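Local coordinates for protein deseasin MCP-01 (Pseudoalteromonas sp., PDB 3VV3) that cleaves collagen as a serine protease of the subtilisin family, its catalytic domain carrying several bound calcium ions, at residues A62-V66 and N127-V133; A34-G40 and L282-V286; D54-L60 and T257-Y263; M156-N161 and Q191-L195; P99-E103 and G134-A140. All coordinates share one frame; numbering follows the deposited sequence.

Interaction 1. Residues A62-V66 and N127-V133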
# COMPACT_ATOMS: atom_id res chain seq x y z
N ALA A 62 -8.38 -14.76 -20.06
CA ALA A 62 -9.61 -15.46 -20.40
C ALA A 62 -10.83 -14.80 -19.76
O ALA A 62 -11.96 -14.99 -20.22
CB ALA A 62 -9.52 -16.92 -19.98
N ASN A 63 -10.60 -14.03 -18.70
CA ASN A 63 -11.68 -13.36 -17.97
C ASN A 63 -11.70 -11.84 -18.18
O ASN A 63 -12.35 -11.11 -17.43
CB ASN A 63 -11.63 -13.69 -16.48
CG ASN A 63 -12.09 -15.10 -16.18
OD1 ASN A 63 -12.76 -15.73 -17.00
ND2 ASN A 63 -11.73 -15.62 -15.00
N ALA A 64 -10.98 -11.37 -19.19
CA ALA A 64 -11.05 -9.95 -19.54
C ALA A 64 -12.32 -9.65 -20.32
O ALA A 64 -12.63 -10.32 -21.31
CB ALA A 64 -9.82 -9.53 -20.33
N TRP A 65 -13.06 -8.64 -19.89
CA TRP A 65 -14.25 -8.21 -20.62
C TRP A 65 -13.88 -7.70 -22.00
O TRP A 65 -12.84 -7.06 -22.18
CB TRP A 65 -14.97 -7.11 -19.84
CG TRP A 65 -16.15 -6.50 -20.52
CD1 TRP A 65 -17.40 -7.05 -20.65
CD2 TRP A 65 -16.21 -5.21 -21.14
NE1 TRP A 65 -18.23 -6.18 -21.31
CE2 TRP A 65 -17.53 -5.04 -21.63
CE3 TRP A 65 -15.28 -4.19 -21.33
CZ2 TRP A 65 -17.94 -3.89 -22.29
CZ3 TRP A 65 -15.69 -3.03 -22.00
CH2 TRP A 65 -17.01 -2.89 -22.46
N VAL A 66 -14.74 -7.98 -22.98
CA VAL A 66 -14.60 -7.44 -24.31
C VAL A 66 -15.87 -6.68 -24.69
O VAL A 66 -16.99 -7.22 -24.60
CB VAL A 66 -14.32 -8.54 -25.35
CG1 VAL A 66 -14.28 -7.94 -26.75
CG2 VAL A 66 -13.01 -9.23 -25.03
N ASN A 127 -14.36 -16.16 -8.56
CA ASN A 127 -14.91 -16.71 -9.80
C ASN A 127 -13.82 -17.36 -10.62
O ASN A 127 -12.74 -16.78 -10.80
CB ASN A 127 -15.55 -15.60 -10.65
CG ASN A 127 -16.65 -14.87 -9.93
OD1 ASN A 127 -17.82 -15.23 -10.02
ND2 ASN A 127 -16.28 -13.84 -9.18
N HIS A 128 -14.08 -18.57 -11.14
CA HIS A 128 -13.18 -19.17 -12.12
C HIS A 128 -13.40 -18.51 -13.47
O HIS A 128 -12.48 -18.38 -14.27
CB HIS A 128 -13.47 -20.66 -12.30
CG HIS A 128 -13.17 -21.48 -11.10
ND1 HIS A 128 -12.89 -22.83 -11.17
CD2 HIS A 128 -13.09 -21.15 -9.79
CE1 HIS A 128 -12.66 -23.29 -9.95
NE2 HIS A 128 -12.77 -22.29 -9.10
N ASP A 129 -14.65 -18.13 -13.71
CA ASP A 129 -15.06 -17.49 -14.96
C ASP A 129 -15.91 -16.27 -14.65
O ASP A 129 -16.84 -16.34 -13.85
CB ASP A 129 -15.86 -18.48 -15.81
CG ASP A 129 -15.07 -19.73 -16.15
OD1 ASP A 129 -14.15 -19.65 -16.99
OD2 ASP A 129 -15.36 -20.78 -15.55
N VAL A 130 -15.58 -15.15 -15.29
CA VAL A 130 -16.27 -13.88 -15.07
C VAL A 130 -15.70 -12.93 -16.12
O VAL A 130 -14.70 -13.26 -16.76
CB VAL A 130 -16.02 -13.35 -13.63
CG1 VAL A 130 -14.55 -12.95 -13.45
CG2 VAL A 130 -16.96 -12.19 -13.29
N SER A 131 -16.32 -11.77 -16.31
CA SER A 131 -15.76 -10.76 -17.21
C SER A 131 -15.39 -9.53 -16.40
O SER A 131 -16.22 -8.98 -15.70
CB SER A 131 -16.75 -10.37 -18.32
OG SER A 131 -16.98 -11.46 -19.20
N ILE A 132 -14.13 -9.12 -16.50
CA ILE A 132 -13.66 -7.98 -15.74
C ILE A 132 -13.36 -6.81 -16.67
O ILE A 132 -12.52 -6.94 -17.57
CB ILE A 132 -12.39 -8.34 -14.97
CG1 ILE A 132 -12.71 -9.40 -13.92
CG2 ILE A 132 -11.79 -7.09 -14.31
CD1 ILE A 132 -11.48 -10.00 -13.26
N VAL A 133 -14.04 -5.69 -16.46
CA VAL A 133 -13.76 -4.46 -17.20
C VAL A 133 -13.02 -3.48 -16.31
O VAL A 133 -13.39 -3.27 -15.15
CB VAL A 133 -15.06 -3.81 -17.77
CG1 VAL A 133 -16.14 -3.71 -16.70
CG2 VAL A 133 -14.75 -2.43 -18.37
O HOH W 1 -13.27 -17.86 -18.66
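Trp65 overlaps Val133 with the benzo part of its indole, CE3 lying 3.5 Å from Val133 CG2, and the two side chains run side by side in the same direction. Ser131 CB sits at the edge of the ring, near its plane. The backbones meet in a single bridge between Ala64 and Ile132: Ile132 N donates to Asn63 O at 2.8 Å, and Trp65 N to Ile132 O at 2.9 Å. Asn63 suits the neighbouring corner because its amide both gives and takes. Its ND2 makes an almost straight bond (178°) of 3.0 Å to His128 O, from above the carbonyl plane, and also serves Gly114 O, while OD1 takes a weak bond from Val130 N. A water sits between OD1 and Asp129 OD1. Beyond the pair, Trp65 packs on Tyr155 and Leu159 of helix 146-161 and on Val45 of strand 45-50, while Val130 and Ile132 lie on Val46 and Val48 of that same strand in the central parallel sheet.

Interaction 2. Residues A34-G40 and L282-V286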
# COMPACT_ATOMS: atom_id res chain seq x y z
N ALA A 34 -18.52 -23.53 -2.24
CA ALA A 34 -19.37 -22.72 -3.12
C ALA A 34 -19.24 -23.16 -4.57
O ALA A 34 -20.22 -23.15 -5.32
CB ALA A 34 -19.02 -21.22 -2.98
N TRP A 35 -18.03 -23.56 -4.96
CA TRP A 35 -17.79 -23.94 -6.34
C TRP A 35 -18.53 -25.20 -6.77
O TRP A 35 -18.61 -25.50 -7.95
CB TRP A 35 -16.29 -24.08 -6.62
CG TRP A 35 -15.57 -22.76 -6.54
CD1 TRP A 35 -16.10 -21.52 -6.75
CD2 TRP A 35 -14.18 -22.56 -6.24
NE1 TRP A 35 -15.13 -20.56 -6.59
CE2 TRP A 35 -13.94 -21.17 -6.28
CE3 TRP A 35 -13.12 -23.42 -5.92
CZ2 TRP A 35 -12.69 -20.62 -6.03
CZ3 TRP A 35 -11.87 -22.88 -5.68
CH2 TRP A 35 -11.67 -21.48 -5.73
N SER A 36 -19.08 -25.94 -5.81
CA SER A 36 -19.91 -27.10 -6.15
C SER A 36 -21.25 -26.63 -6.72
O SER A 36 -21.93 -27.37 -7.42
CB SER A 36 -20.11 -28.01 -4.94
OG SER A 36 -20.94 -27.39 -3.97
N ILE A 37 -21.60 -25.38 -6.42
CA ILE A 37 -22.84 -24.78 -6.90
C ILE A 37 -22.59 -23.97 -8.17
O ILE A 37 -23.30 -24.11 -9.16
CB ILE A 37 -23.46 -23.86 -5.83
CG1 ILE A 37 -23.79 -24.66 -4.56
CG2 ILE A 37 -24.71 -23.14 -6.36
CD1 ILE A 37 -24.17 -23.79 -3.37
N SER A 38 -21.56 -23.13 -8.14
CA SER A 38 -21.20 -22.32 -9.29
C SER A 38 -19.73 -21.92 -9.23
O SER A 38 -19.21 -21.63 -8.15
CB SER A 38 -22.05 -21.05 -9.34
OG SER A 38 -21.77 -20.31 -10.52
N THR A 39 -19.08 -21.92 -10.39
CA THR A 39 -17.74 -21.35 -10.52
C THR A 39 -17.77 -20.05 -11.33
O THR A 39 -16.73 -19.52 -11.70
CB THR A 39 -16.73 -22.35 -11.13
OG1 THR A 39 -17.28 -22.96 -12.31
CG2 THR A 39 -16.39 -23.44 -10.12
N GLY A 40 -18.98 -19.56 -11.60
CA GLY A 40 -19.14 -18.23 -12.18
C GLY A 40 -19.44 -18.24 -13.66
O GLY A 40 -19.34 -19.28 -14.32
N LEU A 282 -20.30 -13.96 -8.11
CA LEU A 282 -20.63 -15.38 -8.06
C LEU A 282 -22.10 -15.61 -7.73
O LEU A 282 -22.77 -16.45 -8.34
CB LEU A 282 -19.73 -16.13 -7.05
CG LEU A 282 -19.73 -17.66 -7.21
CD1 LEU A 282 -19.30 -18.03 -8.62
CD2 LEU A 282 -18.80 -18.31 -6.19
N VAL A 283 -22.62 -14.84 -6.78
CA VAL A 283 -24.04 -14.89 -6.43
C VAL A 283 -24.90 -14.58 -7.66
O VAL A 283 -25.90 -15.24 -7.91
CB VAL A 283 -24.38 -13.90 -5.29
CG1 VAL A 283 -25.89 -13.75 -5.15
CG2 VAL A 283 -23.75 -14.36 -3.96
N LEU A 284 -24.51 -13.57 -8.43
CA LEU A 284 -25.29 -13.15 -9.59
C LEU A 284 -25.21 -14.17 -10.72
O LEU A 284 -25.96 -14.08 -11.69
CB LEU A 284 -24.85 -11.77 -10.07
CG LEU A 284 -25.23 -10.60 -9.16
CD1 LEU A 284 -24.50 -9.33 -9.60
CD2 LEU A 284 -26.73 -10.39 -9.18
N SER A 285 -24.30 -15.14 -10.61
CA SER A 285 -24.26 -16.22 -11.59
C SER A 285 -25.29 -17.29 -11.24
O SER A 285 -25.62 -18.15 -12.06
CB SER A 285 -22.86 -16.84 -11.70
OG SER A 285 -22.59 -17.71 -10.61
N VAL A 286 -25.80 -17.22 -10.01
CA VAL A 286 -26.79 -18.18 -9.50
C VAL A 286 -28.20 -17.58 -9.46
O VAL A 286 -29.20 -18.24 -9.77
CB VAL A 286 -26.38 -18.70 -8.10
CG1 VAL A 286 -27.50 -19.51 -7.46
CG2 VAL A 286 -25.09 -19.54 -8.19
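Gly40 passes close to Leu282 of helix 269-284, and the segments come nearer here (CA atoms 5.2 Å apart) than at Ser38 and Val286 (7.0 Å). Glycine suits position 40 because, at its phi of 102°, a CB would be jammed against the carbonyl oxygen of Thr39. Leu282 CD1 rests 3.4 Å from Gly40 N. Its other branch, CD2, meets the edge of the Trp35 ring near the ring plane and also approaches the methyl of Ala34. The contact packs the region before strand 45-50 against the helix whose start carries Ser270, the probable catalytic serine of this subtilisin fold.

Two small hydroxyls form the polar link. Ser38 OG and Ser285 OG are hydrogen-bonded at 2.7 Å, and each is tied back to its own segment. Ser38 OG, turned anti to its own N (chi1 -176°), accepts from Gly40 N at 3.1 Å, an ST turn; Ser285 OG donates to Leu282 O at 2.6 Å, in the carbonyl plane and on a lone pair. That carbonyl also receives Ser285 N, so two donors hold it. Val286 CG2 closes the other end against Ser38 CB, 3.6 Å away, and touches Ile37 CG2, the two side chains crossing nearly at right angles. Helix 321-327 adds Val321 against Ala34 and Leu282, and Leu325 against Ala34 and Ile37, while Val283 turns to Leu295 and Leu298 of helix 292-301.

Interaction 3. Residues D54-L60 and T257-Y263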
# COMPACT_ATOMS: atom_id res chain seq x y z
N ASP A 54 -4.36 -5.63 -15.95
CA ASP A 54 -3.48 -6.24 -16.95
C ASP A 54 -4.20 -7.41 -17.61
O ASP A 54 -4.02 -8.57 -17.20
CB ASP A 54 -2.15 -6.70 -16.35
CG ASP A 54 -1.20 -7.24 -17.42
OD1 ASP A 54 -1.58 -7.25 -18.61
OD2 ASP A 54 -0.08 -7.66 -17.06
N TYR A 55 -4.98 -7.10 -18.63
CA TYR A 55 -5.78 -8.09 -19.35
C TYR A 55 -4.91 -9.02 -20.19
O TYR A 55 -5.41 -9.95 -20.82
CB TYR A 55 -6.82 -7.39 -20.24
CG TYR A 55 -6.22 -6.28 -21.06
CD1 TYR A 55 -5.49 -6.56 -22.22
CD2 TYR A 55 -6.33 -4.95 -20.67
CE1 TYR A 55 -4.92 -5.55 -22.96
CE2 TYR A 55 -5.75 -3.93 -21.40
CZ TYR A 55 -5.05 -4.24 -22.55
OH TYR A 55 -4.47 -3.25 -23.29
N SER A 56 -3.60 -8.76 -20.21
CA SER A 56 -2.66 -9.61 -20.96
C SER A 56 -2.04 -10.70 -20.07
O SER A 56 -1.39 -11.62 -20.57
CB SER A 56 -1.57 -8.77 -21.61
OG SER A 56 -0.51 -8.48 -20.71
N HIS A 57 -2.23 -10.59 -18.76
CA HIS A 57 -1.72 -11.60 -17.84
C HIS A 57 -2.33 -12.97 -18.16
O HIS A 57 -3.55 -13.10 -18.32
CB HIS A 57 -2.04 -11.21 -16.38
CG HIS A 57 -1.38 -12.07 -15.36
ND1 HIS A 57 -0.48 -11.59 -14.44
CD2 HIS A 57 -1.47 -13.40 -15.13
CE1 HIS A 57 -0.06 -12.58 -13.67
NE2 HIS A 57 -0.65 -13.69 -14.07
N PRO A 58 -1.48 -13.99 -18.30
CA PRO A 58 -1.98 -15.33 -18.64
C PRO A 58 -3.08 -15.85 -17.71
O PRO A 58 -3.90 -16.68 -18.14
CB PRO A 58 -0.72 -16.20 -18.53
CG PRO A 58 0.40 -15.27 -18.87
CD PRO A 58 -0.00 -13.93 -18.28
N ASP A 59 -3.12 -15.39 -16.46
CA ASP A 59 -4.16 -15.85 -15.55
C ASP A 59 -5.36 -14.90 -15.45
O ASP A 59 -6.26 -15.13 -14.64
CB ASP A 59 -3.60 -16.18 -14.14
CG ASP A 59 -4.25 -17.41 -13.53
OD1 ASP A 59 -4.74 -18.26 -14.31
OD2 ASP A 59 -4.27 -17.54 -12.29
N LEU A 60 -5.39 -13.85 -16.28
CA LEU A 60 -6.57 -12.97 -16.35
C LEU A 60 -7.19 -12.89 -17.74
O LEU A 60 -8.37 -12.59 -17.87
CB LEU A 60 -6.21 -11.54 -15.90
CG LEU A 60 -5.84 -11.35 -14.43
CD1 LEU A 60 -5.40 -9.90 -14.19
CD2 LEU A 60 -6.99 -11.71 -13.52
N THR A 257 -2.55 -12.04 -8.79
CA THR A 257 -1.86 -11.64 -10.01
C THR A 257 -1.32 -10.21 -9.95
O THR A 257 -2.00 -9.31 -9.46
CB THR A 257 -2.84 -11.69 -11.19
OG1 THR A 257 -4.06 -11.03 -10.83
CG2 THR A 257 -3.18 -13.14 -11.55
N VAL A 258 -0.11 -10.01 -10.48
CA VAL A 258 0.41 -8.67 -10.77
C VAL A 258 1.00 -8.64 -12.18
O VAL A 258 1.29 -9.70 -12.75
CB VAL A 258 1.46 -8.20 -9.73
CG1 VAL A 258 0.81 -8.05 -8.34
CG2 VAL A 258 2.64 -9.15 -9.69
N PRO A 259 1.18 -7.45 -12.76
CA PRO A 259 1.65 -7.37 -14.15
C PRO A 259 3.02 -8.02 -14.38
O PRO A 259 3.77 -8.29 -13.44
CB PRO A 259 1.70 -5.86 -14.42
CG PRO A 259 0.67 -5.29 -13.47
CD PRO A 259 0.84 -6.12 -12.22
N GLY A 260 3.33 -8.27 -15.65
CA GLY A 260 4.55 -8.99 -15.99
C GLY A 260 4.46 -10.47 -15.66
O GLY A 260 5.45 -11.08 -15.25
N ASN A 261 3.27 -11.05 -15.83
CA ASN A 261 3.06 -12.49 -15.64
C ASN A 261 3.63 -12.98 -14.32
O ASN A 261 4.31 -14.01 -14.26
CB ASN A 261 3.68 -13.27 -16.81
CG ASN A 261 3.35 -14.75 -16.77
OD1 ASN A 261 2.36 -15.16 -16.16
ND2 ASN A 261 4.17 -15.56 -17.43
N SER A 262 3.34 -12.25 -13.25
CA SER A 262 3.85 -12.59 -11.93
C SER A 262 2.73 -12.63 -10.90
O SER A 262 1.56 -12.41 -11.22
CB SER A 262 4.92 -11.58 -11.49
OG SER A 262 6.00 -11.52 -12.42
N TYR A 263 3.11 -12.93 -9.66
CA TYR A 263 2.17 -13.01 -8.55
C TYR A 263 2.83 -12.37 -7.35
O TYR A 263 4.05 -12.40 -7.22
CB TYR A 263 1.81 -14.48 -8.27
CG TYR A 263 1.31 -15.15 -9.52
CD1 TYR A 263 2.20 -15.69 -10.45
CD2 TYR A 263 -0.04 -15.20 -9.82
CE1 TYR A 263 1.75 -16.27 -11.63
CE2 TYR A 263 -0.51 -15.78 -10.99
CZ TYR A 263 0.39 -16.31 -11.89
OH TYR A 263 -0.07 -16.89 -13.05
O HOH W 2 1.25 -9.97 -17.35
O HOH W 3 2.30 -6.64 -17.99
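His57, at the end of a type I turn that starts at Asp54, is set against the hairpin of strands 254-258 and 262-266, its CA 5.3 Å from Asn261 CA. With CG anti to the backbone N (chi1 -171°), the imidazole is placed between Thr257 and Asn261 of the hairpin. Thr257 CG2 covers one face, 3.8 Å from the ring centroid, and Asn261 CA the opposite one at 4.0 Å, both CH-pi contacts. Around the edge ND1 makes a weak, bent bond to Val258 O, and NE2 a weak but straight one of 3.4 Å to Tyr263 OH. The same edge points at the face of Tyr263 in an offset edge-to-face pair, planes at 79°. A flat ring with a nitrogen on either flank of CE1 suits this slot, which is walled by carbon on both faces and rimmed by oxygens.

The His-Pro-Asp-Leu run that supplies the ring follows soon after Asp50, the aspartate of the probable catalytic triad, as in many subtilases. Pro58 presses CG on Asn261 OD1 at 3.3 Å, and Leu60 reaches Thr257 OG1, which is bonded to Thr107 O. Asp54 divides its carboxylate. OD1 grips Ser56 N and OG, the former closing an Asx turn, whereas OD2 takes two waters, one at 2.7 Å that accepts from Asn261 N and another at 2.8 Å that accepts from Gly260 N; the positive phi of Gly260 belongs to this hairpin loop.

Interaction 4. Residues M156-N161 and Q191-L195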
# COMPACT_ATOMS: atom_id res chain seq x y z
N MET A 156 -18.86 3.04 -16.24
CA MET A 156 -19.42 1.75 -15.88
C MET A 156 -20.95 1.78 -15.91
O MET A 156 -21.60 0.84 -16.38
CB MET A 156 -18.92 1.33 -14.49
CG MET A 156 -17.40 1.16 -14.39
SD MET A 156 -16.81 -0.32 -15.25
CE MET A 156 -15.05 -0.21 -14.91
N VAL A 157 -21.53 2.87 -15.40
CA VAL A 157 -22.99 3.01 -15.42
C VAL A 157 -23.48 3.08 -16.86
O VAL A 157 -24.50 2.50 -17.20
CB VAL A 157 -23.44 4.24 -14.64
CG1 VAL A 157 -24.94 4.47 -14.83
CG2 VAL A 157 -23.09 4.07 -13.15
N GLY A 158 -22.72 3.78 -17.71
CA GLY A 158 -23.01 3.81 -19.13
C GLY A 158 -23.08 2.42 -19.75
O GLY A 158 -24.00 2.10 -20.51
N LEU A 159 -22.11 1.57 -19.42
CA LEU A 159 -22.10 0.21 -19.96
C LEU A 159 -23.36 -0.54 -19.52
O LEU A 159 -24.04 -1.19 -20.34
CB LEU A 159 -20.85 -0.55 -19.51
CG LEU A 159 -19.49 -0.09 -20.06
CD1 LEU A 159 -18.37 -0.97 -19.49
CD2 LEU A 159 -19.48 -0.16 -21.59
N LYS A 160 -23.67 -0.45 -18.24
CA LYS A 160 -24.83 -1.13 -17.67
C LYS A 160 -26.12 -0.63 -18.32
O LYS A 160 -26.98 -1.43 -18.72
CB LYS A 160 -24.86 -0.94 -16.15
CG LYS A 160 -26.16 -1.39 -15.46
CD LYS A 160 -26.42 -2.87 -15.67
CE LYS A 160 -27.64 -3.36 -14.89
NZ LYS A 160 -28.89 -2.63 -15.27
N ASN A 161 -26.27 0.69 -18.43
CA ASN A 161 -27.47 1.25 -19.05
C ASN A 161 -27.63 0.77 -20.50
O ASN A 161 -28.75 0.60 -20.98
CB ASN A 161 -27.45 2.78 -19.01
CG ASN A 161 -27.66 3.34 -17.62
OD1 ASN A 161 -28.07 2.63 -16.69
ND2 ASN A 161 -27.39 4.63 -17.47
N GLN A 191 -29.33 3.65 -9.28
CA GLN A 191 -30.51 3.59 -10.14
C GLN A 191 -30.29 2.57 -11.27
O GLN A 191 -31.25 2.03 -11.81
CB GLN A 191 -30.87 4.98 -10.71
CG GLN A 191 -30.86 6.13 -9.69
CD GLN A 191 -31.59 5.81 -8.39
OE1 GLN A 191 -32.77 5.46 -8.39
NE2 GLN A 191 -30.88 5.97 -7.27
N ALA A 192 -29.02 2.31 -11.59
CA ALA A 192 -28.66 1.33 -12.61
C ALA A 192 -28.51 -0.10 -12.08
O ALA A 192 -28.12 -1.01 -12.82
CB ALA A 192 -27.38 1.76 -13.33
N ASP A 193 -28.82 -0.29 -10.80
CA ASP A 193 -28.76 -1.60 -10.13
C ASP A 193 -27.34 -2.13 -9.95
O ASP A 193 -27.09 -3.33 -10.12
CB ASP A 193 -29.64 -2.63 -10.84
CG ASP A 193 -31.10 -2.18 -10.95
OD1 ASP A 193 -31.65 -1.68 -9.95
OD2 ASP A 193 -31.69 -2.33 -12.04
N ILE A 194 -26.43 -1.24 -9.58
CA ILE A 194 -25.03 -1.60 -9.40
C ILE A 194 -24.66 -1.54 -7.92
O ILE A 194 -25.01 -0.60 -7.21
CB ILE A 194 -24.12 -0.66 -10.21
CG1 ILE A 194 -24.45 -0.78 -11.70
CG2 ILE A 194 -22.63 -0.96 -9.94
CD1 ILE A 194 -23.70 0.21 -12.58
N LEU A 195 -23.95 -2.58 -7.47
CA LEU A 195 -23.46 -2.65 -6.10
C LEU A 195 -22.06 -2.05 -6.06
O LEU A 195 -21.21 -2.44 -6.85
CB LEU A 195 -23.40 -4.11 -5.66
CG LEU A 195 -22.88 -4.42 -4.25
CD1 LEU A 195 -23.94 -4.04 -3.23
CD2 LEU A 195 -22.53 -5.90 -4.15
O HOH W 4 -31.18 -3.97 -14.23
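Lys160, near the end of helix 146-161, stretches over the turn that closes helix 180-191, where Asp193 with its positive phi completes a Schellman motif before strand 195-199 of the alpha/beta fold. Its CB touches Ile194 CD1 at 3.9 Å. CG stands anti to the backbone N (chi1 169°) and comes 3.3 Å from Ala192 O; a bend at chi2 then keeps the chain close to that carbonyl, with CD passing beside it and CE 3.2 Å from the oxygen. A second bend, at chi4, turns NZ back to donate a weak bond of 3.0 Å to Ala192 O. NZ also gives a proton to a water 2.8 Å away, and this water donates to Asp193 OD2. Asp193 OD2 is 4.3 Å from Lys160 NZ, too far for a salt bridge, although the charges should attract. A lysine fits because its methylenes can pack while the amine meets a carbonyl at a helix end, whose partial negative charge would suit it. A leucine in its place is likely to leave Ala192 O without this donor and Asp193 OD2 without the water-bridged amine.

One turn earlier on the helix, Val157 spreads its branches: CG2 meets Ile194 CD1, and CG1 the methyl of Ala192; the Ile194 side chain also packs on Leu169 of strand 166-171. That small methyl is shared, since Asn161 OD1 also lies 3.5 Å from Ala192 CB.

Interaction 5. Residues P99-E103 and G134-A140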
# COMPACT_ATOMS: atom_id res chain seq x y z
N PRO A 99 -7.25 0.10 -20.47
CA PRO A 99 -7.10 0.13 -19.01
C PRO A 99 -5.86 -0.60 -18.53
O PRO A 99 -5.79 -0.89 -17.34
CB PRO A 99 -8.35 -0.64 -18.54
CG PRO A 99 -8.52 -1.69 -19.61
CD PRO A 99 -8.14 -0.98 -20.91
N MET A 100 -4.89 -0.87 -19.41
CA MET A 100 -3.69 -1.62 -19.00
C MET A 100 -3.10 -1.08 -17.69
O MET A 100 -2.85 0.12 -17.53
CB MET A 100 -2.62 -1.61 -20.10
CG MET A 100 -1.29 -2.22 -19.65
SD MET A 100 -1.43 -3.96 -19.20
CE MET A 100 -1.97 -4.67 -20.75
N ASP A 101 -2.86 -2.00 -16.76
CA ASP A 101 -2.28 -1.68 -15.47
C ASP A 101 -0.76 -1.56 -15.57
O ASP A 101 -0.07 -2.53 -15.92
CB ASP A 101 -2.64 -2.79 -14.49
CG ASP A 101 -2.20 -2.49 -13.07
OD1 ASP A 101 -1.79 -1.34 -12.79
OD2 ASP A 101 -2.29 -3.42 -12.24
N ASP A 102 -0.24 -0.38 -15.26
CA ASP A 102 1.20 -0.15 -15.25
C ASP A 102 1.69 0.11 -13.83
O ASP A 102 2.79 0.63 -13.63
CB ASP A 102 1.58 1.03 -16.16
CG ASP A 102 0.84 2.30 -15.80
OD1 ASP A 102 0.10 2.31 -14.79
OD2 ASP A 102 0.99 3.30 -16.54
N GLU A 103 0.87 -0.26 -12.84
CA GLU A 103 1.21 -0.04 -11.43
C GLU A 103 1.23 -1.35 -10.67
O GLU A 103 2.21 -1.67 -9.99
CB GLU A 103 0.22 0.93 -10.78
CG GLU A 103 0.78 1.65 -9.54
CD GLU A 103 0.88 0.74 -8.32
OE1 GLU A 103 0.03 -0.16 -8.17
OE2 GLU A 103 1.80 0.94 -7.50
N GLY A 134 -11.95 -2.88 -16.83
CA GLY A 134 -11.15 -1.98 -16.02
C GLY A 134 -11.39 -0.53 -16.35
O GLY A 134 -11.61 -0.17 -17.51
N CYS A 135 -11.36 0.31 -15.32
CA CYS A 135 -11.20 1.75 -15.53
C CYS A 135 -10.04 2.21 -14.67
O CYS A 135 -10.07 2.10 -13.43
CB CYS A 135 -12.47 2.53 -15.20
SG CYS A 135 -12.32 4.31 -15.58
N LYS A 136 -9.00 2.70 -15.34
CA LYS A 136 -7.79 3.17 -14.70
C LYS A 136 -7.92 4.65 -14.42
O LYS A 136 -7.96 5.46 -15.35
CB LYS A 136 -6.60 2.90 -15.64
CG LYS A 136 -5.28 3.51 -15.21
CD LYS A 136 -4.16 3.10 -16.17
CE LYS A 136 -2.82 3.66 -15.71
NZ LYS A 136 -2.45 3.14 -14.34
N PHE A 137 -8.02 5.03 -13.14
CA PHE A 137 -8.02 6.45 -12.77
C PHE A 137 -6.80 6.81 -11.92
O PHE A 137 -6.58 7.97 -11.61
CB PHE A 137 -9.33 6.87 -12.06
CG PHE A 137 -9.36 6.56 -10.58
CD1 PHE A 137 -9.54 5.26 -10.13
CD2 PHE A 137 -9.23 7.58 -9.64
CE1 PHE A 137 -9.57 4.97 -8.77
CE2 PHE A 137 -9.28 7.30 -8.27
CZ PHE A 137 -9.44 5.99 -7.84
N LEU A 138 -6.00 5.80 -11.57
CA LEU A 138 -4.76 6.01 -10.83
C LEU A 138 -3.57 5.69 -11.72
O LEU A 138 -3.51 4.62 -12.32
CB LEU A 138 -4.72 5.12 -9.59
CG LEU A 138 -5.80 5.45 -8.57
CD1 LEU A 138 -5.89 4.38 -7.50
CD2 LEU A 138 -5.55 6.83 -7.95
N ALA A 139 -2.63 6.62 -11.80
CA ALA A 139 -1.49 6.49 -12.69
C ALA A 139 -0.42 5.57 -12.12
O ALA A 139 -0.53 5.12 -10.97
CB ALA A 139 -0.89 7.85 -12.98
N ALA A 140 0.62 5.32 -12.91
CA ALA A 140 1.73 4.48 -12.48
C ALA A 140 2.37 5.00 -11.20
O ALA A 140 2.92 4.22 -10.40
CB ALA A 140 2.76 4.36 -13.58
O HOH W 5 -0.02 5.73 -15.79
O HOH W 6 4.53 1.74 -11.70
O HOH W 7 3.49 3.19 -7.90
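The end of strand 131-136, in the central parallel sheet, is fastened to the loop leading into helix 105-114 by a salt bridge between Lys136 and Asp102. The lysine runs out extended and bends only at its last torsion (chi4 61°), passing Met100 O with CD at 3.5 Å. NZ then reaches Asp102 OD1 at 2.7 Å, on the syn side but 33° out of the carboxylate plane. It donates as well to Leu138 O, in the plane of that carbonyl, and to Thr51 O, so three oxygens hold the ammonium, and a long cationic chain is what such a site needs. A methionine here would probably leave Asp102 without its countercharge and the carbonyls of Leu138 and Thr51 without a donor.

Ala140 CB lies 3.6 Å from Asp102 CG, and a water links Asp102 OD2 to Ala140 N. Glu103 CG comes 3.5 Å from Ala140 O, and a second water donates to both Glu103 OE2 and that carbonyl. Earlier on the strand, Pro99 CB rests on Gly134 O; glycine fits here, since a CB would come tightly against Pro99 CB. Asp101 OD1 closes an Asx turn with Glu103 N. Glu103 also packs on Thr265 of the second subunit, and its OE1 bonds to N of His105, the probable triad histidine in helix 105-114, while Cys135, on the strand's other side, is disulfide-bonded to Cys152 of helix 146-161.

How the interactions relate
Strand 131-136 joins interactions 1 and 5, which take its successive halves, their centres about 17 Å apart. Interaction 4 meets both through Met156 CE, 3.5 Å from Val133 O and 3.8 Å from Cys135 N. Interaction 2 is bound to interaction 1 by Thr39 O, which probably accepts from His128 N at 2.9 Å. Interactions 3 and 5, centres about 13 Å apart, touch where Met100 SD lies 3.3 Å from Asp54 OD1; both lie near the probable Ser270-His105-Asp50 triad, Glu103 touching it and Val258 coming close without contact. Interactions 2 and 5, their centres about 28 Å apart, lie on opposite sides of the chain's centre.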